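Hypothetical protein Atu3615 (Agrobacterium tumefaciens str. C58, PDB 1ZNP) is of unknown function but belongs to the cupin superfamily, as a member of its DUF985 family with a cupin-type beta-barrel (jelly-roll) fold. Local coordinates at residues 17-22 with 43-48. Sequence-based numbering, arbitrary orientation.
Sequences EPHPEG and IYYLLE
Across this contact the backbones of His-19 and Tyr-45 keep 8.4 Å between their CA atoms, and those of Gly-22 and Leu-47 7.8 Å, as a type I beta turn from His-19 to Gly-22 passes beside strand 41-48 without pairing with it. The gap is bridged mainly by Tyr-45. With its CG anti to the backbone N (chi1 -175°), the ring reaches from the strand to the turn, where OH donates a hydrogen bond of 2.7 Å to Gly-22 O. The donor lies above the carbonyl plane, and the C=O...OH angle is 136°. Gly-22 O also sits at the phenol edge, and Leu-47 CD2 approaches the same oxygen at 4.4 Å. On the same CE1 side of the ring, His-19 CB comes to 4.0 Å from Tyr-45 CE1; the tyrosine edge is directed at the imidazole face in a T-shaped stack, the planes 86° apart. The imidazole is itself held by the turn: Glu-21 N points almost straight at ND1, close to the ring plane, over 3.0 Å, so ND1 acts as acceptor. Pro-20 CD lies over one imidazole face, toward its rim, and Tyr-25 of strand 24-30 makes a further edge-to-face pair with His-19. The Glu-21 side chain passes obliquely by the phenol, OE2 coming within 3.2 Å of Tyr-45 OH. OE2 is hydrogen-bonded to Ser-53 OG, which also makes a weak hydrogen bond with Tyr-45 OH. The contact thus ties the turn before strand 24-30 to strand 41-48 of the cupin sheet. Because Tyr-45 OH uses its proton in the bond to Gly-22 O, the hydroxyl of the buried ring is engaged as a donor, and Ser-53 gives the nearby carboxylate a polar partner.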
loop_
_atom_site.group_PDB
_atom_site.type_symbol
_atom_site.label_atom_id
_atom_site.label_comp_id
_atom_site.label_asym_id
_atom_site.label_seq_id
_atom_site.Cartn_x
_atom_site.Cartn_y
_atom_site.Cartn_z
ATOM N N GLU A 17 25.895 -7.376 -8.278
ATOM C CA GLU A 17 25.900 -8.573 -9.113
ATOM C C GLU A 17 24.443 -8.972 -9.305
ATOM O O GLU A 17 23.605 -8.714 -8.440
ATOM C CB GLU A 17 26.662 -9.700 -8.411
ATOM C CG GLU A 17 28.107 -9.353 -8.056
ATOM C CD GLU A 17 29.064 -9.503 -9.231
ATOM O OE1 GLU A 17 28.672 -9.184 -10.384
ATOM O OE2 GLU A 17 30.218 -9.935 -8.997
ATOM N N PRO A 18 24.115 -9.605 -10.439
ATOM C CA PRO A 18 22.729 -10.014 -10.684
ATOM C C PRO A 18 22.158 -10.886 -9.576
ATOM O O PRO A 18 22.795 -11.832 -9.114
ATOM C CB PRO A 18 22.811 -10.744 -12.027
ATOM C CG PRO A 18 24.218 -11.262 -12.054
ATOM C CD PRO A 18 25.002 -10.100 -11.505
ATOM N N HIS A 19 20.946 -10.560 -9.151
ATOM C CA HIS A 19 20.301 -11.305 -8.086
ATOM C C HIS A 19 19.436 -12.398 -8.691
ATOM O O HIS A 19 18.915 -12.250 -9.790
ATOM C CB HIS A 19 19.463 -10.353 -7.228
ATOM C CG HIS A 19 18.912 -10.981 -5.989
ATOM N ND1 HIS A 19 17.837 -11.845 -6.009
ATOM C CD2 HIS A 19 19.328 -10.923 -4.702
ATOM C CE1 HIS A 19 17.619 -12.295 -4.787
ATOM N NE2 HIS A 19 18.509 -11.753 -3.975
ATOM N N PRO A 20 19.279 -13.523 -7.985
ATOM C CA PRO A 20 18.453 -14.601 -8.537
ATOM C C PRO A 20 17.031 -14.206 -8.918
ATOM O O PRO A 20 16.441 -14.820 -9.799
ATOM C CB PRO A 20 18.486 -15.655 -7.434
ATOM C CG PRO A 20 19.843 -15.459 -6.842
ATOM C CD PRO A 20 19.951 -13.960 -6.746
ATOM N N GLU A 21 16.482 -13.185 -8.267
ATOM C CA GLU A 21 15.106 -12.763 -8.545
ATOM C C GLU A 21 15.017 -11.708 -9.629
ATOM O O GLU A 21 13.918 -11.278 -10.001
ATOM C CB GLU A 21 14.448 -12.214 -7.267
ATOM C CG GLU A 21 15.008 -10.870 -6.803
ATOM C CD GLU A 21 14.598 -10.513 -5.384
ATOM O OE1 GLU A 21 14.823 -11.345 -4.480
ATOM O OE2 GLU A 21 14.061 -9.403 -5.169
ATOM N N GLY A 22 16.168 -11.292 -10.139
ATOM C CA GLY A 22 16.189 -10.251 -11.151
ATOM C C GLY A 22 16.835 -9.045 -10.492
ATOM O O GLY A 22 16.786 -8.924 -9.273
ATOM N N ILE A 43 21.282 -5.191 2.479
ATOM C CA ILE A 43 21.657 -5.381 1.090
ATOM C C ILE A 43 21.403 -4.123 0.258
ATOM O O ILE A 43 20.556 -3.317 0.602
ATOM C CB ILE A 43 20.816 -6.561 0.520
ATOM C CG1 ILE A 43 21.692 -7.794 0.365
ATOM C CG2 ILE A 43 20.075 -6.160 -0.742
ATOM C CD1 ILE A 43 21.547 -8.786 1.518
ATOM N N TYR A 44 22.166 -3.954 -0.814
ATOM C CA TYR A 44 21.974 -2.855 -1.754
ATOM C C TYR A 44 21.271 -3.613 -2.885
ATOM O O TYR A 44 21.685 -4.719 -3.226
ATOM C CB TYR A 44 23.315 -2.290 -2.254
ATOM C CG TYR A 44 23.891 -1.166 -1.418
ATOM C CD1 TYR A 44 25.265 -1.049 -1.226
ATOM C CD2 TYR A 44 23.059 -0.250 -0.781
ATOM C CE1 TYR A 44 25.799 -0.054 -0.403
ATOM C CE2 TYR A 44 23.574 0.743 0.034
ATOM C CZ TYR A 44 24.944 0.838 0.225
ATOM O OH TYR A 44 25.441 1.821 1.047
ATOM N N TYR A 45 20.204 -3.046 -3.441
ATOM C CA TYR A 45 19.464 -3.710 -4.507
ATOM C C TYR A 45 19.036 -2.688 -5.566
ATOM O O TYR A 45 18.638 -1.569 -5.233
ATOM C CB TYR A 45 18.233 -4.407 -3.913
ATOM C CG TYR A 45 17.446 -5.245 -4.896
ATOM C CD1 TYR A 45 17.995 -6.391 -5.469
ATOM C CD2 TYR A 45 16.136 -4.909 -5.232
ATOM C CE1 TYR A 45 17.250 -7.188 -6.356
ATOM C CE2 TYR A 45 15.390 -5.692 -6.111
ATOM C CZ TYR A 45 15.951 -6.827 -6.664
ATOM O OH TYR A 45 15.203 -7.608 -7.511
ATOM N N LEU A 46 19.102 -3.077 -6.835
ATOM C CA LEU A 46 18.754 -2.163 -7.911
ATOM C C LEU A 46 17.977 -2.764 -9.073
ATOM O O LEU A 46 18.277 -3.861 -9.549
ATOM C CB LEU A 46 20.029 -1.497 -8.451
ATOM C CG LEU A 46 19.861 -0.538 -9.640
ATOM C CD1 LEU A 46 20.884 0.572 -9.576
ATOM C CD2 LEU A 46 19.999 -1.298 -10.935
ATOM N N LEU A 47 16.972 -2.028 -9.529
ATOM C CA LEU A 47 16.176 -2.449 -10.671
ATOM C C LEU A 47 16.284 -1.335 -11.708
ATOM O O LEU A 47 16.524 -0.191 -11.355
ATOM C CB LEU A 47 14.711 -2.649 -10.266
ATOM C CG LEU A 47 14.404 -3.676 -9.172
ATOM C CD1 LEU A 47 12.942 -3.574 -8.809
ATOM C CD2 LEU A 47 14.736 -5.081 -9.640
ATOM N N GLU A 48 16.132 -1.673 -12.983
ATOM C CA GLU A 48 16.204 -0.672 -14.047
ATOM C C GLU A 48 14.954 -0.856 -14.862
ATOM O O GLU A 48 14.223 -1.817 -14.659
ATOM C CB GLU A 48 17.401 -0.911 -14.963
ATOM C CG GLU A 48 18.588 -1.595 -14.331
ATOM C CD GLU A 48 19.712 -1.824 -15.327
ATOM O OE1 GLU A 48 20.649 -2.582 -14.999
ATOM O OE2 GLU A 48 19.655 -1.243 -16.434
#